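Lic12234 (Leptospira interrogans, PDB 4TZH) is of unknown function but belongs to the leucine-rich repeat proteins and is regarded as a virulence factor that may act through protein binding. Local coordinates at residues E110-L115 and E133-L138; L122-K127 and S147-L152; S139-K144 and I160-D165; Q154-R159 and R181-T186. One frame throughout, in Å; residues are numbered along the deposited sequence.

Interaction 1 of 4, residues E110-L115 and E133-L138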
loop_
_atom_site.group_PDB
_atom_site.type_symbol
_atom_site.label_atom_id
_atom_site.label_comp_id
_atom_site.label_asym_id
_atom_site.label_seq_id
_atom_site.Cartn_x
_atom_site.Cartn_y
_atom_site.Cartn_z
ATOM N N GLU A 110 -6.734 -1.713 -8.811
ATOM C CA GLU A 110 -8.151 -1.953 -8.933
ATOM C C GLU A 110 -8.807 -2.804 -7.864
ATOM O O GLU A 110 -9.979 -2.521 -7.518
ATOM C CB GLU A 110 -8.460 -2.544 -10.321
ATOM C CG GLU A 110 -8.602 -1.463 -11.377
ATOM C CD GLU A 110 -8.141 -1.836 -12.771
ATOM O OE1 GLU A 110 -8.756 -2.739 -13.386
ATOM O OE2 GLU A 110 -7.197 -1.184 -13.270
ATOM N N LYS A 111 -8.106 -3.830 -7.336
ATOM C CA LYS A 111 -8.747 -4.712 -6.372
ATOM C C LYS A 111 -8.333 -4.344 -4.938
ATOM O O LYS A 111 -8.672 -5.075 -4.009
ATOM C CB LYS A 111 -8.327 -6.156 -6.636
ATOM C CG LYS A 111 -9.077 -6.778 -7.824
ATOM C CD LYS A 111 -8.612 -8.241 -7.917
ATOM C CE LYS A 111 -9.231 -8.942 -9.080
ATOM N NZ LYS A 111 -8.689 -10.323 -9.114
ATOM N N LEU A 112 -7.617 -3.226 -4.757
ATOM C CA LEU A 112 -7.122 -2.930 -3.397
ATOM C C LEU A 112 -8.253 -2.706 -2.425
ATOM O O LEU A 112 -9.138 -1.872 -2.690
ATOM C CB LEU A 112 -6.205 -1.717 -3.481
ATOM C CG LEU A 112 -5.341 -1.466 -2.232
ATOM C CD1 LEU A 112 -4.347 -2.587 -2.016
ATOM C CD2 LEU A 112 -4.595 -0.136 -2.339
ATOM N N GLY A 113 -8.199 -3.429 -1.321
ATOM C CA GLY A 113 -9.232 -3.335 -0.306
ATOM C C GLY A 113 -8.751 -2.705 0.977
ATOM O O GLY A 113 -9.541 -2.036 1.659
ATOM N N ILE A 114 -7.471 -2.914 1.323
ATOM C CA ILE A 114 -6.962 -2.401 2.598
ATOM C C ILE A 114 -5.654 -1.710 2.332
ATOM O O ILE A 114 -4.753 -2.290 1.712
ATOM C CB ILE A 114 -6.776 -3.587 3.587
ATOM C CG1 ILE A 114 -8.163 -4.255 3.890
ATOM C CG2 ILE A 114 -6.148 -3.068 4.890
ATOM C CD1 ILE A 114 -8.199 -5.569 4.603
ATOM N N LEU A 115 -5.564 -0.423 2.730
ATOM C CA LEU A 115 -4.372 0.379 2.489
ATOM C C LEU A 115 -3.934 1.013 3.808
ATOM O O LEU A 115 -4.693 1.816 4.360
ATOM C CB LEU A 115 -4.670 1.442 1.430
ATOM C CG LEU A 115 -3.563 2.422 1.096
ATOM C CD1 LEU A 115 -2.235 1.721 0.758
ATOM C CD2 LEU A 115 -3.956 3.310 -0.057
ATOM N N GLU A 133 -12.003 1.767 -6.173
ATOM C CA GLU A 133 -13.403 1.404 -5.946
ATOM C C GLU A 133 -13.645 0.313 -4.929
ATOM O O GLU A 133 -14.728 0.261 -4.340
ATOM C CB GLU A 133 -14.098 1.014 -7.264
ATOM C CG GLU A 133 -14.043 2.092 -8.333
ATOM C CD GLU A 133 -14.871 1.879 -9.584
ATOM O OE1 GLU A 133 -15.998 1.340 -9.481
ATOM O OE2 GLU A 133 -14.419 2.328 -10.662
ATOM N N ASN A 134 -12.653 -0.589 -4.727
ATOM C CA ASN A 134 -12.853 -1.692 -3.814
ATOM C C ASN A 134 -12.264 -1.414 -2.415
ATOM O O ASN A 134 -12.255 -2.296 -1.572
ATOM C CB ASN A 134 -12.214 -2.933 -4.428
ATOM C CG ASN A 134 -13.054 -3.471 -5.555
ATOM O OD1 ASN A 134 -12.558 -3.667 -6.684
ATOM N ND2 ASN A 134 -14.313 -3.730 -5.259
ATOM N N LEU A 135 -11.800 -0.176 -2.177
ATOM C CA LEU A 135 -11.177 0.124 -0.893
ATOM C C LEU A 135 -12.196 0.101 0.232
ATOM O O LEU A 135 -13.209 0.819 0.134
ATOM C CB LEU A 135 -10.457 1.459 -0.985
ATOM C CG LEU A 135 -9.353 1.691 0.039
ATOM C CD1 LEU A 135 -8.187 0.715 -0.169
ATOM C CD2 LEU A 135 -8.891 3.118 -0.009
ATOM N N VAL A 136 -11.911 -0.664 1.299
ATOM C CA VAL A 136 -12.774 -0.829 2.461
ATOM C C VAL A 136 -12.176 -0.131 3.686
ATOM O O VAL A 136 -12.886 0.376 4.557
ATOM C CB VAL A 136 -13.003 -2.340 2.708
ATOM C CG1 VAL A 136 -13.804 -2.599 3.977
ATOM C CG2 VAL A 136 -13.700 -2.988 1.503
ATOM N N SER A 137 -10.839 -0.123 3.758
ATOM C CA SER A 137 -10.209 0.474 4.927
ATOM C C SER A 137 -9.010 1.304 4.486
ATOM O O SER A 137 -8.168 0.820 3.720
ATOM C CB SER A 137 -9.750 -0.634 5.877
ATOM O OG SER A 137 -9.155 -0.035 7.021
ATOM N N LEU A 138 -8.962 2.563 4.943
ATOM C CA LEU A 138 -7.869 3.468 4.606
ATOM C C LEU A 138 -7.354 4.054 5.907
ATOM O O LEU A 138 -8.110 4.779 6.572
ATOM C CB LEU A 138 -8.334 4.555 3.652
ATOM C CG LEU A 138 -7.338 5.640 3.264
ATOM C CD1 LEU A 138 -6.047 5.046 2.665
ATOM C CD2 LEU A 138 -7.966 6.628 2.284
HETATM O O HOH W 1 -9.718 -0.535 -5.033
HETATM O O HOH W 2 -6.334 0.270 6.642
#

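Interaction 2 of 4, residues L122-K127 and S147-L152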
loop_
_atom_site.group_PDB
_atom_site.type_symbol
_atom_site.label_atom_id
_atom_site.label_comp_id
_atom_site.label_asym_id
_atom_site.label_seq_id
_atom_site.Cartn_x
_atom_site.Cartn_y
_atom_site.Cartn_z
ATOM N N LEU A 122 2.678 12.208 4.853
ATOM C CA LEU A 122 1.802 12.683 3.787
ATOM C C LEU A 122 1.136 13.985 4.156
ATOM O O LEU A 122 0.692 14.163 5.286
ATOM C CB LEU A 122 0.721 11.664 3.457
ATOM C CG LEU A 122 1.218 10.322 2.896
ATOM C CD1 LEU A 122 0.083 9.267 2.977
ATOM C CD2 LEU A 122 1.713 10.471 1.463
ATOM N N THR A 123 1.038 14.886 3.190
ATOM C CA THR A 123 0.379 16.164 3.394
ATOM C C THR A 123 -0.998 16.150 2.779
ATOM O O THR A 123 -1.856 16.919 3.191
ATOM C CB THR A 123 1.233 17.351 2.919
ATOM O OG1 THR A 123 1.412 17.224 1.507
ATOM C CG2 THR A 123 2.571 17.406 3.626
ATOM N N THR A 124 -1.229 15.255 1.818
ATOM C CA THR A 124 -2.518 15.062 1.164
ATOM C C THR A 124 -2.518 13.732 0.435
ATOM O O THR A 124 -1.583 12.934 0.575
ATOM C CB THR A 124 -2.872 16.238 0.218
ATOM O OG1 THR A 124 -4.254 16.120 -0.135
ATOM C CG2 THR A 124 -1.986 16.291 -1.040
ATOM N N LEU A 125 -3.586 13.475 -0.310
ATOM C CA LEU A 125 -3.713 12.301 -1.143
ATOM C C LEU A 125 -3.943 12.793 -2.545
ATOM O O LEU A 125 -4.581 13.849 -2.713
ATOM C CB LEU A 125 -4.899 11.440 -0.698
ATOM C CG LEU A 125 -4.797 10.859 0.716
ATOM C CD1 LEU A 125 -6.156 10.351 1.187
ATOM C CD2 LEU A 125 -3.745 9.789 0.794
ATOM N N PRO A 126 -3.467 12.053 -3.563
ATOM C CA PRO A 126 -3.712 12.499 -4.939
ATOM C C PRO A 126 -5.177 12.309 -5.296
ATOM O O PRO A 126 -5.829 11.437 -4.723
ATOM C CB PRO A 126 -2.816 11.576 -5.781
ATOM C CG PRO A 126 -2.675 10.330 -4.967
ATOM C CD PRO A 126 -2.697 10.788 -3.523
ATOM N N LYS A 127 -5.684 13.074 -6.254
ATOM C CA LYS A 127 -7.084 12.948 -6.672
ATOM C C LYS A 127 -7.417 11.524 -7.137
ATOM O O LYS A 127 -8.545 11.060 -6.948
ATOM C CB LYS A 127 -7.427 13.982 -7.767
ATOM C CG LYS A 127 -6.600 13.859 -9.042
ATOM C CD LYS A 127 -6.797 15.078 -9.956
ATOM C CE LYS A 127 -5.959 14.937 -11.211
ATOM N NZ LYS A 127 -5.805 16.234 -11.928
ATOM N N SER A 147 -4.845 18.589 3.930
ATOM C CA SER A 147 -6.083 18.553 3.168
ATOM C C SER A 147 -6.406 17.125 2.758
ATOM O O SER A 147 -5.505 16.270 2.680
ATOM C CB SER A 147 -5.999 19.448 1.934
ATOM O OG SER A 147 -5.130 18.917 0.943
ATOM N N ILE A 148 -7.696 16.882 2.520
ATOM C CA ILE A 148 -8.230 15.628 2.026
ATOM C C ILE A 148 -8.920 15.950 0.679
ATOM O O ILE A 148 -9.692 16.907 0.632
ATOM C CB ILE A 148 -9.162 14.973 3.090
ATOM C CG1 ILE A 148 -8.346 14.282 4.235
ATOM C CG2 ILE A 148 -10.212 14.023 2.471
ATOM C CD1 ILE A 148 -7.105 13.427 3.814
ATOM N N PRO A 149 -8.625 15.248 -0.442
ATOM C CA PRO A 149 -9.304 15.614 -1.704
ATOM C C PRO A 149 -10.767 15.195 -1.707
ATOM O O PRO A 149 -11.105 14.166 -1.120
ATOM C CB PRO A 149 -8.517 14.870 -2.770
ATOM C CG PRO A 149 -7.995 13.645 -2.053
ATOM C CD PRO A 149 -7.724 14.088 -0.624
ATOM N N ASP A 150 -11.634 15.984 -2.383
ATOM C CA ASP A 150 -13.062 15.665 -2.492
ATOM C C ASP A 150 -13.291 14.302 -3.139
ATOM O O ASP A 150 -14.281 13.638 -2.822
ATOM C CB ASP A 150 -13.817 16.744 -3.282
ATOM C CG ASP A 150 -13.867 18.105 -2.626
ATOM O OD1 ASP A 150 -13.640 18.185 -1.400
ATOM O OD2 ASP A 150 -14.166 19.088 -3.330
ATOM N N GLU A 151 -12.344 13.855 -4.005
ATOM C CA GLU A 151 -12.425 12.562 -4.680
ATOM C C GLU A 151 -12.444 11.388 -3.703
ATOM O O GLU A 151 -12.883 10.308 -4.076
ATOM C CB GLU A 151 -11.299 12.397 -5.713
ATOM C CG GLU A 151 -11.434 13.310 -6.928
ATOM C CD GLU A 151 -10.859 14.705 -6.788
ATOM O OE1 GLU A 151 -10.378 15.058 -5.687
ATOM O OE2 GLU A 151 -10.877 15.447 -7.798
ATOM N N LEU A 152 -12.041 11.598 -2.433
ATOM C CA LEU A 152 -12.134 10.521 -1.449
ATOM C C LEU A 152 -13.587 10.072 -1.276
ATOM O O LEU A 152 -13.867 8.903 -1.021
ATOM C CB LEU A 152 -11.515 10.956 -0.115
ATOM C CG LEU A 152 -10.999 9.828 0.766
ATOM C CD1 LEU A 152 -9.775 9.179 0.171
ATOM C CD2 LEU A 152 -10.633 10.337 2.141
#

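Interaction 3 of 4, residues S139-K144 and I160-D165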
loop_
_atom_site.group_PDB
_atom_site.type_symbol
_atom_site.label_atom_id
_atom_site.label_comp_id
_atom_site.label_asym_id
_atom_site.label_seq_id
_atom_site.Cartn_x
_atom_site.Cartn_y
_atom_site.Cartn_z
ATOM N N SER A 139 -6.091 3.763 6.250
ATOM C CA SER A 139 -5.520 4.235 7.492
ATOM C C SER A 139 -4.437 5.238 7.222
ATOM O O SER A 139 -3.480 4.911 6.508
ATOM C CB SER A 139 -4.995 3.056 8.274
ATOM O OG SER A 139 -4.699 3.541 9.568
ATOM N N LEU A 140 -4.616 6.451 7.714
ATOM C CA LEU A 140 -3.698 7.576 7.490
ATOM C C LEU A 140 -3.266 8.153 8.834
ATOM O O LEU A 140 -2.862 9.321 8.876
ATOM C CB LEU A 140 -4.421 8.669 6.661
ATOM C CG LEU A 140 -4.688 8.260 5.210
ATOM C CD1 LEU A 140 -5.797 9.092 4.612
ATOM C CD2 LEU A 140 -3.403 8.344 4.380
ATOM N N SER A 141 -3.300 7.360 9.899
ATOM C CA SER A 141 -2.956 7.946 11.180
ATOM C C SER A 141 -1.506 8.355 11.240
ATOM O O SER A 141 -0.662 7.779 10.544
ATOM C CB SER A 141 -3.281 7.013 12.332
ATOM O OG SER A 141 -2.637 5.760 12.168
ATOM N N SER A 142 -1.208 9.376 12.050
ATOM C CA SER A 142 0.167 9.844 12.192
ATOM C C SER A 142 0.833 10.194 10.886
ATOM O O SER A 142 1.883 9.655 10.542
ATOM C CB SER A 142 1.002 8.842 12.983
ATOM O OG SER A 142 0.444 8.648 14.272
ATOM N N ASN A 143 0.240 11.132 10.169
ATOM C CA ASN A 143 0.805 11.698 8.947
ATOM C C ASN A 143 0.910 13.209 9.166
ATOM O O ASN A 143 0.926 13.657 10.316
ATOM C CB ASN A 143 -0.025 11.310 7.728
ATOM C CG ASN A 143 0.462 9.993 7.165
ATOM O OD1 ASN A 143 1.425 9.973 6.406
ATOM N ND2 ASN A 143 -0.115 8.871 7.578
ATOM N N LYS A 144 1.034 13.991 8.093
ATOM C CA LYS A 144 1.181 15.450 8.224
ATOM C C LYS A 144 0.101 16.105 7.361
ATOM O O LYS A 144 0.329 17.126 6.694
ATOM C CB LYS A 144 2.607 15.854 7.781
ATOM C CG LYS A 144 3.724 15.245 8.645
ATOM C CD LYS A 144 3.836 15.868 10.039
ATOM C CE LYS A 144 4.748 15.058 10.931
ATOM N NZ LYS A 144 4.673 15.503 12.347
ATOM N N ILE A 160 -13.979 2.282 6.879
ATOM C CA ILE A 160 -13.168 2.911 7.917
ATOM C C ILE A 160 -12.219 3.885 7.285
ATOM O O ILE A 160 -11.437 3.500 6.393
ATOM C CB ILE A 160 -12.355 1.902 8.767
ATOM C CG1 ILE A 160 -13.278 0.873 9.464
ATOM C CG2 ILE A 160 -11.510 2.654 9.802
ATOM C CD1 ILE A 160 -12.499 -0.099 10.368
ATOM N N LEU A 161 -12.256 5.141 7.767
ATOM C CA LEU A 161 -11.279 6.142 7.363
ATOM C C LEU A 161 -10.573 6.591 8.650
ATOM O O LEU A 161 -11.236 7.204 9.502
ATOM C CB LEU A 161 -11.942 7.341 6.662
ATOM C CG LEU A 161 -11.025 8.496 6.307
ATOM C CD1 LEU A 161 -9.932 8.062 5.321
ATOM C CD2 LEU A 161 -11.831 9.661 5.698
ATOM N N ASN A 162 -9.284 6.263 8.829
ATOM C CA ASN A 162 -8.609 6.598 10.083
ATOM C C ASN A 162 -7.650 7.752 9.873
ATOM O O ASN A 162 -6.660 7.614 9.145
ATOM C CB ASN A 162 -7.910 5.354 10.613
ATOM C CG ASN A 162 -7.483 5.574 12.037
ATOM O OD1 ASN A 162 -6.988 6.637 12.383
ATOM N ND2 ASN A 162 -7.807 4.592 12.911
ATOM N N LEU A 163 -7.963 8.875 10.502
ATOM C CA LEU A 163 -7.174 10.110 10.393
ATOM C C LEU A 163 -6.579 10.491 11.739
ATOM O O LEU A 163 -6.171 11.637 11.912
ATOM C CB LEU A 163 -8.042 11.293 9.863
ATOM C CG LEU A 163 -8.720 11.003 8.510
ATOM C CD1 LEU A 163 -9.654 12.148 8.120
ATOM C CD2 LEU A 163 -7.691 10.804 7.418
ATOM N N TRP A 164 -6.508 9.545 12.702
ATOM C CA TRP A 164 -5.956 9.896 14.011
ATOM C C TRP A 164 -4.576 10.530 13.915
ATOM O O TRP A 164 -3.787 10.198 13.033
ATOM C CB TRP A 164 -5.809 8.653 14.885
ATOM C CG TRP A 164 -7.110 8.095 15.427
ATOM C CD1 TRP A 164 -8.264 8.775 15.697
ATOM C CD2 TRP A 164 -7.331 6.748 15.844
ATOM N NE1 TRP A 164 -9.209 7.912 16.241
ATOM C CE2 TRP A 164 -8.666 6.661 16.317
ATOM C CE3 TRP A 164 -6.553 5.592 15.819
ATOM C CZ2 TRP A 164 -9.212 5.465 16.798
ATOM C CZ3 TRP A 164 -7.092 4.404 16.297
ATOM C CH2 TRP A 164 -8.413 4.344 16.754
ATOM N N ASP A 165 -4.266 11.411 14.872
ATOM C CA ASP A 165 -2.944 12.033 14.960
ATOM C C ASP A 165 -2.506 12.747 13.685
ATOM O O ASP A 165 -1.383 12.544 13.190
ATOM C CB ASP A 165 -1.878 11.044 15.466
ATOM C CG ASP A 165 -0.506 11.682 15.716
ATOM O OD1 ASP A 165 -0.463 12.862 16.137
ATOM O OD2 ASP A 165 0.520 11.002 15.486
#

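Interaction 4 of 4, residues Q154-R159 and R181-T186. With ZN (zinc ion), chain G.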
loop_
_atom_site.group_PDB
_atom_site.type_symbol
_atom_site.label_atom_id
_atom_site.label_comp_id
_atom_site.label_asym_id
_atom_site.label_seq_id
_atom_site.Cartn_x
_atom_site.Cartn_y
_atom_site.Cartn_z
ATOM N N GLN A 154 -15.587 9.438 -3.503
ATOM C CA GLN A 154 -15.926 8.472 -4.544
ATOM C C GLN A 154 -15.754 7.042 -4.061
ATOM O O GLN A 154 -16.179 6.118 -4.759
ATOM C CB GLN A 154 -15.071 8.693 -5.812
ATOM C CG GLN A 154 -15.286 10.061 -6.473
ATOM C CD GLN A 154 -14.204 10.428 -7.476
ATOM O OE1 GLN A 154 -13.276 9.654 -7.785
ATOM N NE2 GLN A 154 -14.299 11.638 -8.007
ATOM N N LEU A 155 -15.101 6.842 -2.888
ATOM C CA LEU A 155 -14.825 5.492 -2.374
ATOM C C LEU A 155 -16.057 4.962 -1.647
ATOM O O LEU A 155 -16.148 4.999 -0.426
ATOM C CB LEU A 155 -13.586 5.509 -1.456
ATOM C CG LEU A 155 -12.309 6.082 -2.074
ATOM C CD1 LEU A 155 -11.195 6.068 -1.053
ATOM C CD2 LEU A 155 -11.887 5.315 -3.310
ATOM N N LYS A 156 -17.007 4.446 -2.428
ATOM C CA LYS A 156 -18.307 4.024 -1.899
ATOM C C LYS A 156 -18.294 2.781 -1.022
ATOM O O LYS A 156 -19.244 2.574 -0.259
ATOM C CB LYS A 156 -19.336 3.862 -3.037
ATOM C CG LYS A 156 -19.481 5.101 -3.920
ATOM C CD LYS A 156 -20.064 6.297 -3.167
ATOM C CE LYS A 156 -20.182 7.517 -4.045
ATOM N NZ LYS A 156 -20.733 8.678 -3.297
ATOM N N LYS A 157 -17.222 1.970 -1.076
ATOM C CA LYS A 157 -17.139 0.771 -0.255
ATOM C C LYS A 157 -16.303 1.046 1.006
ATOM O O LYS A 157 -16.166 0.162 1.855
ATOM C CB LYS A 157 -16.494 -0.355 -1.056
ATOM C CG LYS A 157 -17.454 -0.986 -2.072
ATOM C CD LYS A 157 -16.789 -2.129 -2.831
ATOM C CE LYS A 157 -16.323 -3.280 -1.974
ATOM N NZ LYS A 157 -16.087 -4.482 -2.816
ATOM N N LEU A 158 -15.820 2.289 1.148
ATOM C CA LEU A 158 -14.978 2.611 2.306
ATOM C C LEU A 158 -15.811 2.516 3.594
ATOM O O LEU A 158 -16.876 3.163 3.709
ATOM C CB LEU A 158 -14.364 3.985 2.111
ATOM C CG LEU A 158 -13.199 4.312 3.043
ATOM C CD1 LEU A 158 -12.024 3.373 2.787
ATOM C CD2 LEU A 158 -12.794 5.751 2.920
ATOM N N ARG A 159 -15.324 1.718 4.555
ATOM C CA ARG A 159 -16.024 1.497 5.819
ATOM C C ARG A 159 -15.304 2.116 6.995
ATOM O O ARG A 159 -15.927 2.426 8.011
ATOM C CB ARG A 159 -16.306 0.001 6.028
ATOM C CG ARG A 159 -17.265 -0.599 4.964
ATOM C CD ARG A 159 -18.617 0.126 4.892
ATOM N NE ARG A 159 -19.438 -0.249 3.731
ATOM C CZ ARG A 159 -19.785 0.567 2.737
ATOM N NH1 ARG A 159 -19.372 1.828 2.725
ATOM N NH2 ARG A 159 -20.538 0.125 1.740
ATOM N N ARG A 181 -21.723 11.563 3.116
ATOM C CA ARG A 181 -23.037 11.867 3.683
ATOM C C ARG A 181 -23.931 10.647 3.950
ATOM O O ARG A 181 -24.233 10.387 5.113
ATOM C CB ARG A 181 -23.784 12.912 2.828
ATOM C CG ARG A 181 -24.892 13.638 3.589
ATOM C CD ARG A 181 -25.577 14.678 2.731
ATOM N NE ARG A 181 -26.739 15.257 3.408
ATOM C CZ ARG A 181 -27.439 16.290 2.949
ATOM N NH1 ARG A 181 -27.100 16.875 1.805
ATOM N NH2 ARG A 181 -28.478 16.749 3.631
ATOM N N ASN A 182 -24.351 9.911 2.911
ATOM C CA ASN A 182 -25.283 8.790 3.088
ATOM C C ASN A 182 -24.641 7.478 3.525
ATOM O O ASN A 182 -25.234 6.728 4.304
ATOM C CB ASN A 182 -26.116 8.565 1.818
ATOM C CG ASN A 182 -26.854 9.790 1.324
ATOM O OD1 ASN A 182 -27.611 10.443 2.057
ATOM N ND2 ASN A 182 -26.657 10.120 0.056
ATOM N N GLN A 183 -23.442 7.208 2.995
ATOM C CA GLN A 183 -22.630 6.011 3.147
ATOM C C GLN A 183 -22.393 5.487 4.568
ATOM O O GLN A 183 -22.195 6.274 5.500
ATOM C CB GLN A 183 -21.290 6.305 2.498
ATOM C CG GLN A 183 -20.404 5.097 2.264
ATOM C CD GLN A 183 -19.214 5.530 1.468
ATOM O OE1 GLN A 183 -19.326 6.317 0.521
ATOM N NE2 GLN A 183 -18.060 5.035 1.852
ATOM N N GLU A 184 -22.363 4.140 4.701
ATOM C CA GLU A 184 -22.038 3.415 5.924
ATOM C C GLU A 184 -20.504 3.530 6.079
ATOM O O GLU A 184 -19.767 3.028 5.232
ATOM C CB GLU A 184 -22.411 1.942 5.737
ATOM C CG GLU A 184 -22.353 1.029 6.948
ATOM C CD GLU A 184 -23.257 -0.181 6.788
ATOM O OE1 GLU A 184 -22.758 -1.252 6.374
ATOM O OE2 GLU A 184 -24.481 -0.032 6.999
ATOM N N ILE A 185 -20.048 4.257 7.094
ATOM C CA ILE A 185 -18.615 4.464 7.333
ATOM C C ILE A 185 -18.427 4.954 8.756
ATOM O O ILE A 185 -19.294 5.656 9.293
ATOM C CB ILE A 185 -18.022 5.510 6.321
ATOM C CG1 ILE A 185 -16.480 5.586 6.403
ATOM C CG2 ILE A 185 -18.670 6.904 6.444
ATOM C CD1 ILE A 185 -15.830 6.426 5.247
ATOM N N THR A 186 -17.300 4.615 9.348
ATOM C CA THR A 186 -16.876 5.245 10.585
ATOM C C THR A 186 -15.608 6.051 10.255
ATOM O O THR A 186 -14.694 5.542 9.588
ATOM C CB THR A 186 -16.732 4.278 11.768
ATOM O OG1 THR A 186 -16.366 5.076 12.894
ATOM C CG2 THR A 186 -15.701 3.196 11.536
HETATM ZN ZN ZN G . -23.568 -2.735 8.325
HETATM O O HOH W 3 -19.629 8.670 -0.730
#

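Interaction 1 of 4, residues E110-L115 and E133-L138
Gly113 and Ser137 open the backbone pairing of two parallel neighbours in the leucine-rich repeat sheet. The carbonyl of Gly113 takes two bonds at once: Val136 N reaches Gly113 O at 2.8 Å on an in-plane lone pair, while Ser137 N meets the same oxygen at 3.1 Å from nearly straight ahead. Two residues on from Gly113, the direction of donation reverses, with Leu115 N giving to Ser137 O at 3.1 Å.

Water adds a second polar layer. One molecule accepts from Asn134 N at 3.0 Å and lies within donating distance of the carbonyls of Glu110 and Leu112; another links Leu115 O to the hydroxyl of Ser137.

The apolar layer is made of leucines on the buried side. Leu115 and Leu138 run alongside each other and point the same way, both with CG swung away from the backbone N (chi1 177° and 176°), and Leu115 CD2 touches Leu138 CD1 at 3.8 Å. Leu135 sends its CD1 against Leu115 CB at 3.9 Å and lies beside Leu112.

Chemically, the contact is two-sided: main-chain bonds hold the two chains in parallel register and waters bridge polar atoms that do not bond directly, while similarly turned leucines pack side by side on the buried face.

Interaction 2 of 4, residues L122-K127 and S147-L152
Thr124 and Ser147 meet through their polar groups where two successive repeats lie against each other on the side away from the strands. Thr124 OG1 donates to Ser147 O at 3.1 Å, approaching from well above the carbonyl plane, 67° out of it, so the bond misses the lone pairs. The hydroxyl is carried there by a chi1 of -167°, which sets OG1 opposite the backbone N.

Next to this pair, the ring of Pro149 lies against Leu125. Its CD is 3.9 Å from Leu125 CB, and Pro149 CG comes to 3.5 Å from the carbonyl oxygen of Leu125. Deeper still, one methyl of Leu125 serves two neighbours: CD1 touches Leu152 CD1 at 3.9 Å and, in a looser contact, Ile148 CD1 at 4.2 Å. At the outer end, the bent side chain of Glu151 folds over Lys127, with its carboxylate carbon CD 3.6 Å from Lys127 CB. The charged ends do not meet, since Lys127 NZ stays 6.6 Å from Glu151 OE2.

Behind this first shell, Leu152 N bonds to Pro149 O and begins the 3-10 turn that presents Glu151 and Leu152. Leu102 and Leu140 also pack on Leu125, and Leu152 touches Ile129. The contact thus joins loops that follow strands 114-116 and 137-139, while Ile148 leans on Ile176 and Leu179 of helix 173-179.

Interaction 3 of 4, residues S139-K144 and I160-D165
Ser139 and Asn162 pair as parallel strand residues at the point where two leucine-rich repeats leave the sheet and turn into the asparagine-bearing loops characteristic of this fold. Leu140 N donates to Asn162 O at 2.8 Å, and the pairing continues past the strands, where Ser142 N reaches Trp164 O at 2.9 Å with the donor tilted 19° from the carbonyl plane. Ser141 CA sits against that same oxygen of Trp164.

Buried leucines follow the turn of the backbone. Leu140 and Leu163 lie side by side and point the same way, Leu140 CD1 meeting Leu163 CD2 at 3.8 Å, and Leu161 adds a more distant touch.

Each loop is also braced from within. Asn143 ND2 bonds to Leu140 O, which lies close to the amide plane of Asn143, although the nitrogen itself stands above the plane of that carbonyl. Asn143 has further partners in Leu117 and Leu122 of the preceding repeat: its side chain therefore ties the turn to the adjoining coil. In the following repeat, Asn162 OD1 accepts from Trp164 N at 3.0 Å and closes an Asx turn. The amide then lies over the indole, with Asn162 ND2 3.3 Å above the ring plane and displaced toward its rim, while Trp164 NE1 turns to Glu188.

Outermost is a pair of polar side chains. With chi1 at -174°, Asp165 swings its carboxylate back across to the preceding loop, and Ser142 OG donates to Asp165 OD2 at 2.6 Å, meeting the anti lone pair that faces away from the other carboxylate oxygen.

Interaction 4 of 4, residues Q154-R159 and R181-T186
Gln183 pushes its amide into the turn formed by residues 155-158 and grips it with one nitrogen. Gln183 NE2 donates to Leu158 O at 2.9 Å and to Leu155 O at 3.0 Å, using an in-plane lone pair of each carbonyl. The extended side chain makes this reach possible: chi1 of -167° and chi2 of 173° carry the amide straight to the turn. Leu155 O also receives Leu158 N, the bond that closes the type I turn, so the glutamine adds a second donor to the carbonyl that closes the turn. A water joins the other end of the amide, Gln183 OE1, to Lys156 NZ.

Arg159 folds back over the same turn. Bent at chi2 (-57°), it brings NH1 to Lys156 O at 3.1 Å and to Leu158 O at 3.0 Å, the latter from above the carbonyl plane; a weak bond from NH1 to Glu184 O crosses to the other segment. Leu158 O is thereby shared by an amide and a guanidinium. One face of that guanidinium is covered by Glu184 CB and the opposite one by Lys157 O.

Farther along, Thr186 N donates to Arg159 O at 2.9 Å and starts the pairing of the last strand. On the interior side, Leu158 CD2 packs on Ile185 CD1 at 3.9 Å. Glu184, an exposed residue, binds a zinc ion through OE1 at 2.6 Å.

Together these contacts join the turn ahead of strand 160-162 to the chain leaving helix 173-179, which then adds strand 186-188 as the closing edge of the leucine-rich repeat sheet.

Overall arrangement
Running from the N terminus, the chain first closes interaction 1, which brings strand 137-139 beside strand 114-116 in the parallel sheet. Interaction 2 opens within that loop and closes beyond it, so the two cross; it ties together the coils on the other side of the same repeats, and Leu138 touches both Leu125 and Leu152. Interaction 3 likewise crosses interaction 2 and follows interaction 1 in series, adding strand 160-162 to the sheet. Interaction 4 starts before interaction 3 has closed, crossing it, and spans helix 173-179 to reach the final strand, 186-188. The overlapping loops trace the winding of a solenoid.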